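Local coordinates for protein enoyl-CoA hydratase (Thermus thermophilus, PDB 1WZ8) that probably catalyses the hydration of enoyl-CoA thioesters, or the reverse dehydration, as a hexameric member of the crotonase family, at residues 19-24 with 205-210; 44-49 with 56-61; 48-53 with 102-107. All coordinates share one frame; numbering follows the deposited sequence.

Contact 1: 19-24 with 205-210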
ATOM      1  N   PRO A  19     -31.415   7.193 -24.491  1.00 20.74           N
ATOM      2  CA  PRO A  19     -31.282   8.402 -23.673  1.00 20.31           C
ATOM      3  C   PRO A  19     -30.129   8.324 -22.672  1.00 19.43           C
ATOM      4  O   PRO A  19     -30.071   7.407 -21.854  1.00 19.34           O
ATOM      5  CB  PRO A  19     -32.637   8.495 -22.971  1.00 21.95           C
ATOM      6  CG  PRO A  19     -33.570   7.882 -23.969  1.00 22.84           C
ATOM      7  CD  PRO A  19     -32.795   6.678 -24.444  1.00 22.14           C
ATOM      8  N   GLY A  20     -29.212   9.286 -22.752  1.00 17.77           N
ATOM      9  CA  GLY A  20     -28.091   9.324 -21.829  1.00 16.12           C
ATOM     10  C   GLY A  20     -26.945   8.383 -22.143  1.00 15.18           C
ATOM     11  O   GLY A  20     -25.922   8.405 -21.462  1.00 15.69           O
ATOM     12  N   VAL A  21     -27.106   7.552 -23.167  1.00 13.99           N
ATOM     13  CA  VAL A  21     -26.060   6.611 -23.538  1.00 13.52           C
ATOM     14  C   VAL A  21     -25.249   7.118 -24.722  1.00 14.75           C
ATOM     15  O   VAL A  21     -25.733   7.136 -25.856  1.00 13.65           O
ATOM     16  CB  VAL A  21     -26.649   5.233 -23.911  1.00 14.32           C
ATOM     17  CG1 VAL A  21     -25.526   4.267 -24.267  1.00 13.20           C
ATOM     18  CG2 VAL A  21     -27.479   4.688 -22.750  1.00 13.13           C
ATOM     19  N   LEU A  22     -24.019   7.542 -24.461  1.00 13.34           N
ATOM     20  CA  LEU A  22     -23.164   8.015 -25.535  1.00 14.26           C
ATOM     21  C   LEU A  22     -22.423   6.813 -26.085  1.00 14.83           C
ATOM     22  O   LEU A  22     -21.599   6.206 -25.399  1.00 14.67           O
ATOM     23  CB  LEU A  22     -22.165   9.056 -25.029  1.00 14.05           C
ATOM     24  CG  LEU A  22     -21.189   9.549 -26.104  1.00 17.79           C
ATOM     25  CD1 LEU A  22     -21.966  10.147 -27.269  1.00 17.65           C
ATOM     26  CD2 LEU A  22     -20.241  10.570 -25.514  1.00 17.60           C
ATOM     27  N   GLU A  23     -22.726   6.465 -27.328  1.00 13.95           N
ATOM     28  CA  GLU A  23     -22.089   5.323 -27.955  1.00 15.32           C
ATOM     29  C   GLU A  23     -20.912   5.768 -28.806  1.00 14.76           C
ATOM     30  O   GLU A  23     -21.056   6.619 -29.680  1.00 16.11           O
ATOM     31  CB  GLU A  23     -23.095   4.581 -28.831  1.00 15.90           C
ATOM     32  CG  GLU A  23     -22.516   3.373 -29.526  1.00 18.78           C
ATOM     33  CD  GLU A  23     -23.459   2.803 -30.553  1.00 21.86           C
ATOM     34  OE1 GLU A  23     -23.730   3.491 -31.559  1.00 24.30           O
ATOM     35  OE2 GLU A  23     -23.930   1.668 -30.355  1.00 25.40           O
ATOM     36  N   ILE A  24     -19.746   5.193 -28.538  1.00 14.37           N
ATOM     37  CA  ILE A  24     -18.546   5.516 -29.295  1.00 14.88           C
ATOM     38  C   ILE A  24     -18.157   4.292 -30.114  1.00 14.57           C
ATOM     39  O   ILE A  24     -17.804   3.252 -29.555  1.00 14.29           O
ATOM     40  CB  ILE A  24     -17.365   5.883 -28.372  1.00 13.94           C
ATOM     41  CG1 ILE A  24     -17.742   7.070 -27.479  1.00 16.02           C
ATOM     42  CG2 ILE A  24     -16.140   6.233 -29.213  1.00 15.84           C
ATOM     43  CD1 ILE A  24     -16.604   7.538 -26.578  1.00 15.30           C
ATOM     44  N   ARG A 205     -29.620   0.683 -18.758  1.00 14.11           N
ATOM     45  CA  ARG A 205     -29.943   0.504 -17.342  1.00 15.40           C
ATOM     46  C   ARG A 205     -29.081   1.412 -16.475  1.00 14.41           C
ATOM     47  O   ARG A 205     -29.561   1.987 -15.498  1.00 14.01           O
ATOM     48  CB  ARG A 205     -29.731  -0.950 -16.899  1.00 17.06           C
ATOM     49  CG  ARG A 205     -30.846  -1.912 -17.294  1.00 23.42           C
ATOM     50  CD  ARG A 205     -30.574  -3.317 -16.748  1.00 25.87           C
ATOM     51  NE  ARG A 205     -30.587  -3.369 -15.287  1.00 28.87           N
ATOM     52  CZ  ARG A 205     -30.164  -4.407 -14.573  1.00 29.44           C
ATOM     53  NH1 ARG A 205     -29.690  -5.485 -15.182  1.00 30.53           N
ATOM     54  NH2 ARG A 205     -30.211  -4.371 -13.248  1.00 30.05           N
ATOM     55  N   LEU A 206     -27.805   1.523 -16.824  1.00 13.22           N
ATOM     56  CA  LEU A 206     -26.891   2.378 -16.079  1.00 13.76           C
ATOM     57  C   LEU A 206     -27.300   3.840 -16.235  1.00 14.31           C
ATOM     58  O   LEU A 206     -27.230   4.612 -15.282  1.00 14.46           O
ATOM     59  CB  LEU A 206     -25.461   2.182 -16.577  1.00 12.11           C
ATOM     60  CG  LEU A 206     -24.834   0.834 -16.211  1.00 11.79           C
ATOM     61  CD1 LEU A 206     -23.597   0.592 -17.057  1.00  8.21           C
ATOM     62  CD2 LEU A 206     -24.490   0.817 -14.728  1.00 12.28           C
ATOM     63  N   ALA A 207     -27.733   4.215 -17.436  1.00 14.67           N
ATOM     64  CA  ALA A 207     -28.157   5.589 -17.691  1.00 14.81           C
ATOM     65  C   ALA A 207     -29.429   5.901 -16.905  1.00 15.13           C
ATOM     66  O   ALA A 207     -29.749   7.060 -16.662  1.00 17.87           O
ATOM     67  CB  ALA A 207     -28.397   5.803 -19.186  1.00 17.12           C
ATOM     68  N   GLN A 208     -30.156   4.864 -16.512  1.00 15.99           N
ATOM     69  CA  GLN A 208     -31.383   5.053 -15.742  1.00 15.47           C
ATOM     70  C   GLN A 208     -31.103   5.055 -14.246  1.00 15.85           C
ATOM     71  O   GLN A 208     -31.998   5.313 -13.437  1.00 16.60           O
ATOM     72  CB  GLN A 208     -32.386   3.951 -16.075  1.00 19.45           C
ATOM     73  CG  GLN A 208     -32.918   4.028 -17.493  1.00 23.36           C
ATOM     74  CD  GLN A 208     -33.767   2.829 -17.860  1.00 26.07           C
ATOM     75  OE1 GLN A 208     -34.337   2.765 -18.952  1.00 30.76           O
ATOM     76  NE2 GLN A 208     -33.853   1.867 -16.951  1.00 24.72           N
ATOM     77  N   GLY A 209     -29.860   4.764 -13.881  1.00 14.42           N
ATOM     78  CA  GLY A 209     -29.498   4.739 -12.477  1.00 12.24           C
ATOM     79  C   GLY A 209     -29.175   6.122 -11.943  1.00 13.34           C
ATOM     80  O   GLY A 209     -29.225   7.106 -12.687  1.00 12.63           O
ATOM     81  N   PRO A 210     -28.842   6.233 -10.648  1.00 12.92           N
ATOM     82  CA  PRO A 210     -28.506   7.507 -10.000  1.00 12.30           C
ATOM     83  C   PRO A 210     -27.106   7.978 -10.397  1.00 13.55           C
ATOM     84  O   PRO A 210     -26.101   7.387  -9.998  1.00 11.30           O
ATOM     85  CB  PRO A 210     -28.623   7.174  -8.518  1.00 13.44           C
ATOM     86  CG  PRO A 210     -28.156   5.764  -8.467  1.00 12.91           C
ATOM     87  CD  PRO A 210     -28.816   5.124  -9.676  1.00 14.90           C
TER
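A207 O, on the residue whose methyl meets P19 and V21, accepts a hydrogen bond from R56 NE. The same guanidinium reaches G209 O through NH2, so one arginine grips two carbonyls at the C-terminal end of helix 195-207, where its positive charge is likely to suit the partial negative charge that gathers at a helix end.

The methyl side is plain van der Waals contact. A207 CB lies 3.5 Å from P19 O. It also rests 3.8 Å from V21 CG2. V21 holds CG1 anti to the backbone N (chi1 -179°), which leaves CG2 beside that N and directed at the methyl. Between these two residues A207 CB passes the backbone of G20, 4.2 Å from G20 C. G20 has no side chain, and the two backbones come close here: G20 CA and A207 CA are 5.6 Å apart.

P19 and G20 have the backbone angles of the two middle positions of a type II turn. The positive phi of G20 (80°) fits that third position. They link strands 12-18 and 21-26, the antiparallel pair at one border of the main crotonase sheet. The contact thus sets the loop of this hairpin against the last turn of helix 195-207. The buried area is small, 89 Å² over both sides.

G209 N still bonds back to L206 O, 3.0 Å from G209 N to L206 O. P210 then takes the N-cap position of helix 211-226. R205 NH1 makes a salt bridge to E173 of the second subunit, and L206 packs on L171 of that subunit.

Contact 2: 44-49 with 56-61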
ATOM      1  N   ARG A  44      -7.109   9.548 -25.684  1.00 19.99           N
ATOM      2  CA  ARG A  44      -7.338  10.933 -25.302  1.00 19.75           C
ATOM      3  C   ARG A  44      -8.781  11.422 -25.292  1.00 18.02           C
ATOM      4  O   ARG A  44      -9.080  12.423 -24.647  1.00 16.04           O
ATOM      5  CB  ARG A  44      -6.515  11.856 -26.205  1.00 22.91           C
ATOM      6  CG  ARG A  44      -5.058  11.460 -26.310  1.00 26.73           C
ATOM      7  CD  ARG A  44      -4.282  12.353 -27.263  1.00 31.46           C
ATOM      8  NE  ARG A  44      -3.820  13.580 -26.617  1.00 37.63           N
ATOM      9  CZ  ARG A  44      -2.625  14.124 -26.831  1.00 38.52           C
ATOM     10  NH1 ARG A  44      -1.776  13.553 -27.675  1.00 40.56           N
ATOM     11  NH2 ARG A  44      -2.267  15.226 -26.187  1.00 41.45           N
ATOM     12  N   VAL A  45      -9.675  10.732 -25.992  1.00 17.33           N
ATOM     13  CA  VAL A  45     -11.072  11.153 -26.058  1.00 15.91           C
ATOM     14  C   VAL A  45     -11.734  11.313 -24.685  1.00 17.33           C
ATOM     15  O   VAL A  45     -12.603  12.166 -24.500  1.00 17.24           O
ATOM     16  CB  VAL A  45     -11.905  10.164 -26.921  1.00 15.99           C
ATOM     17  CG1 VAL A  45     -11.949   8.795 -26.256  1.00 12.68           C
ATOM     18  CG2 VAL A  45     -13.313  10.712 -27.148  1.00 15.80           C
ATOM     19  N   TRP A  46     -11.305  10.512 -23.715  1.00 17.91           N
ATOM     20  CA  TRP A  46     -11.887  10.568 -22.378  1.00 16.99           C
ATOM     21  C   TRP A  46     -11.798  11.938 -21.713  1.00 18.86           C
ATOM     22  O   TRP A  46     -12.703  12.330 -20.983  1.00 18.66           O
ATOM     23  CB  TRP A  46     -11.259   9.485 -21.495  1.00 16.13           C
ATOM     24  CG  TRP A  46     -11.425   8.124 -22.104  1.00 14.65           C
ATOM     25  CD1 TRP A  46     -10.512   7.451 -22.867  1.00 15.33           C
ATOM     26  CD2 TRP A  46     -12.622   7.339 -22.128  1.00 14.51           C
ATOM     27  NE1 TRP A  46     -11.070   6.301 -23.373  1.00 16.10           N
ATOM     28  CE2 TRP A  46     -12.365   6.207 -22.936  1.00 15.28           C
ATOM     29  CE3 TRP A  46     -13.891   7.483 -21.550  1.00 14.83           C
ATOM     30  CZ2 TRP A  46     -13.332   5.227 -23.181  1.00 14.33           C
ATOM     31  CZ3 TRP A  46     -14.854   6.508 -21.797  1.00 13.80           C
ATOM     32  CH2 TRP A  46     -14.568   5.395 -22.606  1.00 13.15           C
ATOM     33  N   ARG A  47     -10.720  12.671 -21.966  1.00 21.26           N
ATOM     34  CA  ARG A  47     -10.569  14.002 -21.379  1.00 24.79           C
ATOM     35  C   ARG A  47     -11.654  14.950 -21.877  1.00 24.86           C
ATOM     36  O   ARG A  47     -12.250  15.689 -21.097  1.00 25.09           O
ATOM     37  CB  ARG A  47      -9.195  14.581 -21.717  1.00 27.68           C
ATOM     38  CG  ARG A  47      -8.072  14.031 -20.862  1.00 32.53           C
ATOM     39  CD  ARG A  47      -6.725  14.376 -21.457  1.00 35.11           C
ATOM     40  NE  ARG A  47      -5.988  13.169 -21.810  1.00 37.57           N
ATOM     41  CZ  ARG A  47      -5.276  13.030 -22.922  1.00 38.74           C
ATOM     42  NH1 ARG A  47      -5.206  14.027 -23.791  1.00 38.66           N
ATOM     43  NH2 ARG A  47      -4.638  11.891 -23.165  1.00 39.93           N
ATOM     44  N   ASP A  48     -11.909  14.923 -23.180  1.00 25.69           N
ATOM     45  CA  ASP A  48     -12.925  15.788 -23.759  1.00 26.65           C
ATOM     46  C   ASP A  48     -14.346  15.325 -23.448  1.00 27.01           C
ATOM     47  O   ASP A  48     -15.276  16.132 -23.435  1.00 26.90           O
ATOM     48  CB  ASP A  48     -12.730  15.892 -25.273  1.00 27.69           C
ATOM     49  CG  ASP A  48     -11.407  16.531 -25.645  1.00 29.79           C
ATOM     50  OD1 ASP A  48     -10.996  17.491 -24.959  1.00 30.87           O
ATOM     51  OD2 ASP A  48     -10.780  16.086 -26.628  1.00 29.64           O
ATOM     52  N   LEU A  49     -14.520  14.032 -23.189  1.00 25.72           N
ATOM     53  CA  LEU A  49     -15.848  13.513 -22.889  1.00 27.13           C
ATOM     54  C   LEU A  49     -16.400  14.097 -21.597  1.00 28.14           C
ATOM     55  O   LEU A  49     -17.612  14.206 -21.423  1.00 28.28           O
ATOM     56  CB  LEU A  49     -15.823  11.985 -22.791  1.00 26.68           C
ATOM     57  CG  LEU A  49     -15.599  11.236 -24.105  1.00 26.86           C
ATOM     58  CD1 LEU A  49     -15.673   9.737 -23.859  1.00 26.90           C
ATOM     59  CD2 LEU A  49     -16.655  11.666 -25.122  1.00 26.24           C
ATOM     60  N   ARG A  56     -24.632   9.780 -19.344  1.00 14.71           N
ATOM     61  CA  ARG A  56     -24.911   9.040 -18.118  1.00 14.30           C
ATOM     62  C   ARG A  56     -24.213   7.681 -18.175  1.00 13.47           C
ATOM     63  O   ARG A  56     -24.000   7.035 -17.152  1.00 13.75           O
ATOM     64  CB  ARG A  56     -26.426   8.879 -17.918  1.00 13.52           C
ATOM     65  CG  ARG A  56     -27.150  10.219 -17.711  1.00 13.72           C
ATOM     66  CD  ARG A  56     -28.667  10.064 -17.580  1.00 14.42           C
ATOM     67  NE  ARG A  56     -29.088   9.541 -16.281  1.00 15.92           N
ATOM     68  CZ  ARG A  56     -29.228  10.269 -15.176  1.00 17.02           C
ATOM     69  NH1 ARG A  56     -28.983  11.575 -15.186  1.00 16.47           N
ATOM     70  NH2 ARG A  56     -29.626   9.689 -14.051  1.00 15.37           N
ATOM     71  N   ALA A  57     -23.850   7.264 -19.385  1.00 12.56           N
ATOM     72  CA  ALA A  57     -23.142   6.004 -19.592  1.00 12.69           C
ATOM     73  C   ALA A  57     -22.511   6.009 -20.977  1.00 13.12           C
ATOM     74  O   ALA A  57     -23.070   6.576 -21.918  1.00 14.97           O
ATOM     75  CB  ALA A  57     -24.098   4.819 -19.459  1.00 13.23           C
ATOM     76  N   VAL A  58     -21.339   5.394 -21.092  1.00 12.29           N
ATOM     77  CA  VAL A  58     -20.640   5.308 -22.367  1.00 11.23           C
ATOM     78  C   VAL A  58     -20.635   3.859 -22.847  1.00 12.19           C
ATOM     79  O   VAL A  58     -20.397   2.933 -22.068  1.00 11.85           O
ATOM     80  CB  VAL A  58     -19.187   5.812 -22.240  1.00 12.18           C
ATOM     81  CG1 VAL A  58     -18.402   5.501 -23.512  1.00 12.33           C
ATOM     82  CG2 VAL A  58     -19.191   7.317 -21.983  1.00 12.14           C
ATOM     83  N   LEU A  59     -20.919   3.672 -24.130  1.00 10.68           N
ATOM     84  CA  LEU A  59     -20.945   2.344 -24.725  1.00 11.76           C
ATOM     85  C   LEU A  59     -19.880   2.291 -25.811  1.00 11.26           C
ATOM     86  O   LEU A  59     -19.893   3.100 -26.735  1.00 13.46           O
ATOM     87  CB  LEU A  59     -22.324   2.057 -25.329  1.00 12.23           C
ATOM     88  CG  LEU A  59     -22.489   0.738 -26.092  1.00 12.46           C
ATOM     89  CD1 LEU A  59     -22.131  -0.435 -25.184  1.00 14.47           C
ATOM     90  CD2 LEU A  59     -23.927   0.613 -26.596  1.00 14.74           C
ATOM     91  N   LEU A  60     -18.959   1.342 -25.691  1.00  9.61           N
ATOM     92  CA  LEU A  60     -17.885   1.199 -26.666  1.00 10.92           C
ATOM     93  C   LEU A  60     -18.149   0.026 -27.592  1.00 11.80           C
ATOM     94  O   LEU A  60     -18.531  -1.056 -27.143  1.00 10.14           O
ATOM     95  CB  LEU A  60     -16.550   0.986 -25.952  1.00 12.27           C
ATOM     96  CG  LEU A  60     -16.073   2.125 -25.051  1.00 15.11           C
ATOM     97  CD1 LEU A  60     -14.812   1.691 -24.303  1.00 12.62           C
ATOM     98  CD2 LEU A  60     -15.807   3.371 -25.894  1.00 15.07           C
ATOM     99  N   ARG A  61     -17.942   0.241 -28.887  1.00 11.70           N
ATOM    100  CA  ARG A  61     -18.152  -0.813 -29.867  1.00 13.61           C
ATOM    101  C   ARG A  61     -17.231  -0.582 -31.052  1.00 14.43           C
ATOM    102  O   ARG A  61     -16.963   0.561 -31.427  1.00 12.31           O
ATOM    103  CB  ARG A  61     -19.605  -0.822 -30.354  1.00 16.59           C
ATOM    104  CG  ARG A  61     -19.938  -1.998 -31.262  1.00 18.72           C
ATOM    105  CD  ARG A  61     -21.323  -1.873 -31.899  1.00 20.60           C
ATOM    106  NE  ARG A  61     -21.754  -3.139 -32.495  1.00 23.01           N
ATOM    107  CZ  ARG A  61     -22.921  -3.324 -33.107  1.00 23.08           C
ATOM    108  NH1 ARG A  61     -23.785  -2.323 -33.214  1.00 25.02           N
ATOM    109  NH2 ARG A  61     -23.228  -4.513 -33.607  1.00 23.04           N
TER
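W46 carries this contact, with V58 and L60 as its partners on strand 57-62. The six-membered part of the indole reaches the strand. W46 CH2 lies 3.9 Å from V58 CG1, which approaches the ring obliquely. L60 comes in at the ring edge, near its plane, with CD1 4.0 Å from W46 CZ2. L60 CD2 is almost as near, but stands off the plane. W46 keeps CG beside its backbone N (chi1 -57°), and this sends the ring across to the strand. V45 CG1, from the same helix, lies above one face of the indole, offset toward the rim.

V58 and L60 both point at helix 36-49. L59 between them points the other way and packs on helix 195-207. This is the alternation of a strand covered on two faces. The helix and strand belong to the beta-alpha-beta unit of strand 21-26, helix 36-49 and strand 57-62.

The touching groups are apolar and buried. The indole NE1 has a weak hydrogen bond to L42 O in its own helix. Toward the strand the ring offers carbon atoms alone, so the fit rests on shape and hydrophobic burial, without directional bonds.

Contact 3: 48-53 with 102-107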
ATOM      1  N   ASP A  48     -11.909  14.923 -23.180  1.00 25.69           N
ATOM      2  CA  ASP A  48     -12.925  15.788 -23.759  1.00 26.65           C
ATOM      3  C   ASP A  48     -14.346  15.325 -23.448  1.00 27.01           C
ATOM      4  O   ASP A  48     -15.276  16.132 -23.435  1.00 26.90           O
ATOM      5  CB  ASP A  48     -12.730  15.892 -25.273  1.00 27.69           C
ATOM      6  CG  ASP A  48     -11.407  16.531 -25.645  1.00 29.79           C
ATOM      7  OD1 ASP A  48     -10.996  17.491 -24.959  1.00 30.87           O
ATOM      8  OD2 ASP A  48     -10.780  16.086 -26.628  1.00 29.64           O
ATOM      9  N   LEU A  49     -14.520  14.032 -23.189  1.00 25.72           N
ATOM     10  CA  LEU A  49     -15.848  13.513 -22.889  1.00 27.13           C
ATOM     11  C   LEU A  49     -16.400  14.097 -21.597  1.00 28.14           C
ATOM     12  O   LEU A  49     -17.612  14.206 -21.423  1.00 28.28           O
ATOM     13  CB  LEU A  49     -15.823  11.985 -22.791  1.00 26.68           C
ATOM     14  CG  LEU A  49     -15.599  11.236 -24.105  1.00 26.86           C
ATOM     15  CD1 LEU A  49     -15.673   9.737 -23.859  1.00 26.90           C
ATOM     16  CD2 LEU A  49     -16.655  11.666 -25.122  1.00 26.24           C
ATOM     17  N   GLU A  50     -15.505  14.473 -20.691  1.00 30.05           N
ATOM     18  CA  GLU A  50     -15.914  15.048 -19.416  1.00 33.30           C
ATOM     19  C   GLU A  50     -16.681  16.344 -19.640  1.00 33.20           C
ATOM     20  O   GLU A  50     -17.470  16.760 -18.795  1.00 33.88           O
ATOM     21  CB  GLU A  50     -14.689  15.317 -18.541  1.00 36.12           C
ATOM     22  CG  GLU A  50     -13.966  14.061 -18.088  1.00 40.31           C
ATOM     23  CD  GLU A  50     -12.717  14.358 -17.278  1.00 42.93           C
ATOM     24  OE1 GLU A  50     -11.751  14.916 -17.844  1.00 45.90           O
ATOM     25  OE2 GLU A  50     -12.701  14.036 -16.070  1.00 44.43           O
ATOM     26  N   ALA A  51     -16.448  16.975 -20.788  1.00 33.19           N
ATOM     27  CA  ALA A  51     -17.113  18.231 -21.109  1.00 32.78           C
ATOM     28  C   ALA A  51     -18.523  18.034 -21.657  1.00 32.18           C
ATOM     29  O   ALA A  51     -19.377  18.900 -21.496  1.00 32.45           O
ATOM     30  CB  ALA A  51     -16.274  19.023 -22.107  1.00 33.45           C
ATOM     31  N   VAL A  52     -18.765  16.898 -22.302  1.00 32.19           N
ATOM     32  CA  VAL A  52     -20.077  16.623 -22.874  1.00 31.03           C
ATOM     33  C   VAL A  52     -21.154  16.467 -21.809  1.00 31.38           C
ATOM     34  O   VAL A  52     -21.072  15.596 -20.942  1.00 30.70           O
ATOM     35  CB  VAL A  52     -20.059  15.347 -23.741  1.00 31.88           C
ATOM     36  CG1 VAL A  52     -21.442  15.094 -24.318  1.00 31.32           C
ATOM     37  CG2 VAL A  52     -19.039  15.490 -24.857  1.00 31.73           C
ATOM     38  N   GLU A  53     -22.168  17.324 -21.884  1.00 31.96           N
ATOM     39  CA  GLU A  53     -23.272  17.288 -20.936  1.00 32.11           C
ATOM     40  C   GLU A  53     -24.302  16.247 -21.343  1.00 30.22           C
ATOM     41  O   GLU A  53     -24.550  16.037 -22.531  1.00 30.83           O
ATOM     42  CB  GLU A  53     -23.953  18.658 -20.857  1.00 35.12           C
ATOM     43  CG  GLU A  53     -23.156  19.716 -20.117  1.00 39.72           C
ATOM     44  CD  GLU A  53     -23.913  21.025 -19.981  1.00 42.87           C
ATOM     45  OE1 GLU A  53     -25.072  20.998 -19.511  1.00 43.96           O
ATOM     46  OE2 GLU A  53     -23.347  22.080 -20.339  1.00 44.86           O
ATOM     47  N   ASN A 102     -10.858   6.612 -14.947  1.00 14.03           N
ATOM     48  CA  ASN A 102     -11.073   7.902 -14.312  1.00 14.73           C
ATOM     49  C   ASN A 102     -12.231   8.715 -14.883  1.00 14.26           C
ATOM     50  O   ASN A 102     -12.521   9.808 -14.396  1.00 14.76           O
ATOM     51  CB  ASN A 102      -9.776   8.715 -14.317  1.00 17.49           C
ATOM     52  CG  ASN A 102      -8.735   8.142 -13.365  1.00 19.50           C
ATOM     53  OD1 ASN A 102      -9.053   7.777 -12.235  1.00 20.59           O
ATOM     54  ND2 ASN A 102      -7.491   8.062 -13.818  1.00 22.37           N
ATOM     55  N   PHE A 103     -12.893   8.190 -15.911  1.00 12.79           N
ATOM     56  CA  PHE A 103     -14.042   8.884 -16.475  1.00 13.13           C
ATOM     57  C   PHE A 103     -15.124   8.738 -15.407  1.00 11.98           C
ATOM     58  O   PHE A 103     -15.282   7.667 -14.835  1.00 11.15           O
ATOM     59  CB  PHE A 103     -14.494   8.222 -17.774  1.00 14.02           C
ATOM     60  CG  PHE A 103     -15.566   8.985 -18.487  1.00 14.74           C
ATOM     61  CD1 PHE A 103     -15.309  10.260 -18.983  1.00 16.27           C
ATOM     62  CD2 PHE A 103     -16.842   8.455 -18.625  1.00 14.06           C
ATOM     63  CE1 PHE A 103     -16.313  11.001 -19.603  1.00 17.73           C
ATOM     64  CE2 PHE A 103     -17.856   9.188 -19.246  1.00 14.79           C
ATOM     65  CZ  PHE A 103     -17.591  10.463 -19.733  1.00 15.71           C
ATOM     66  N   PRO A 104     -15.882   9.811 -15.122  1.00 12.87           N
ATOM     67  CA  PRO A 104     -16.926   9.725 -14.091  1.00 13.23           C
ATOM     68  C   PRO A 104     -18.132   8.818 -14.324  1.00 12.70           C
ATOM     69  O   PRO A 104     -18.707   8.298 -13.361  1.00 12.76           O
ATOM     70  CB  PRO A 104     -17.334  11.183 -13.891  1.00 15.14           C
ATOM     71  CG  PRO A 104     -17.097  11.783 -15.248  1.00 19.22           C
ATOM     72  CD  PRO A 104     -15.772  11.185 -15.646  1.00 14.23           C
ATOM     73  N   ARG A 105     -18.524   8.626 -15.579  1.00 10.30           N
ATOM     74  CA  ARG A 105     -19.683   7.790 -15.881  1.00 10.77           C
ATOM     75  C   ARG A 105     -19.307   6.341 -16.181  1.00 10.28           C
ATOM     76  O   ARG A 105     -18.188   6.048 -16.606  1.00  8.44           O
ATOM     77  CB  ARG A 105     -20.451   8.362 -17.080  1.00 10.61           C
ATOM     78  CG  ARG A 105     -20.615   9.867 -17.053  1.00 13.93           C
ATOM     79  CD  ARG A 105     -21.212  10.327 -15.737  1.00 14.02           C
ATOM     80  NE  ARG A 105     -21.024  11.759 -15.536  1.00 16.79           N
ATOM     81  CZ  ARG A 105     -21.233  12.380 -14.380  1.00 17.97           C
ATOM     82  NH1 ARG A 105     -21.641  11.689 -13.322  1.00 18.46           N
ATOM     83  NH2 ARG A 105     -21.018  13.684 -14.277  1.00 20.42           N
ATOM     84  N   PRO A 106     -20.243   5.410 -15.945  1.00 10.41           N
ATOM     85  CA  PRO A 106     -19.992   3.992 -16.205  1.00 10.27           C
ATOM     86  C   PRO A 106     -19.729   3.779 -17.688  1.00 11.53           C
ATOM     87  O   PRO A 106     -20.360   4.416 -18.532  1.00 12.30           O
ATOM     88  CB  PRO A 106     -21.290   3.321 -15.757  1.00 11.20           C
ATOM     89  CG  PRO A 106     -21.760   4.224 -14.647  1.00 10.55           C
ATOM     90  CD  PRO A 106     -21.525   5.597 -15.244  1.00 11.64           C
ATOM     91  N   VAL A 107     -18.791   2.889 -17.991  1.00 10.08           N
ATOM     92  CA  VAL A 107     -18.424   2.577 -19.367  1.00  9.68           C
ATOM     93  C   VAL A 107     -18.692   1.101 -19.620  1.00 10.25           C
ATOM     94  O   VAL A 107     -18.274   0.246 -18.845  1.00 10.47           O
ATOM     95  CB  VAL A 107     -16.924   2.873 -19.622  1.00 10.56           C
ATOM     96  CG1 VAL A 107     -16.541   2.481 -21.051  1.00 11.76           C
ATOM     97  CG2 VAL A 107     -16.638   4.344 -19.373  1.00  9.48           C
TER
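The F103 ring meets the end of helix 36-49 with its edge, where the backbone atoms L49 C and E50 N lie in its plane. P104 CD covers one face, 3.4 Å above the plane and offset toward the rim. The edge atom F103 CE1 is 3.7 Å from E50 N. L49 CB comes in obliquely and tightly, 3.4 Å from F103 CE1. F103 holds CG anti to its backbone N (chi1 -173°), and this brings the ring to the helix end. The ring also meets W46 edge-to-face.

E50 uses its aliphatic part. Its CG lies 4.1 Å from F103 CD1, and the two side chains slide past each other in opposite directions. The same CG touches the proline, with E50 CG 4.2 Å from P104 CD.

Replacing F103 with an alanine would remove the ring, and would probably open a gap beside L49 CB and leave W46 without its edge-to-face partner.

On the sheet side, F103 packs on V58 of strand 57-62, while L49 packs on L22 and I24 of strand 21-26. P104 rests on H215 of helix 211-226, and E50 meets R47 of a third subunit. The loop after helix 83-102 is thus set between the end of helix 36-49, the sheet and helix 211-226.

Overall arrangement
The three contacts lie on the same side of the chain's centre and serve one sheet. Contact 2 is buried, and its partners are side chains of helix and strand. Contacts 1 and 3 are partly buried and lie farther out, at a hairpin loop and at the end of helix 36-49. Contacts 2 and 3 share D48 and L49, with centres about 6 Å apart. V58 N bonds to P106 O, which ties strand 57-62 to the loop of contact 3. Contact 1 reaches contact 2 through neighbouring strands 21-26 and 57-62. All are mainly apolar. Contact 2 sets side chain on side chain; contacts 1 and 3 also use backbone atoms, with charged bonds beside them.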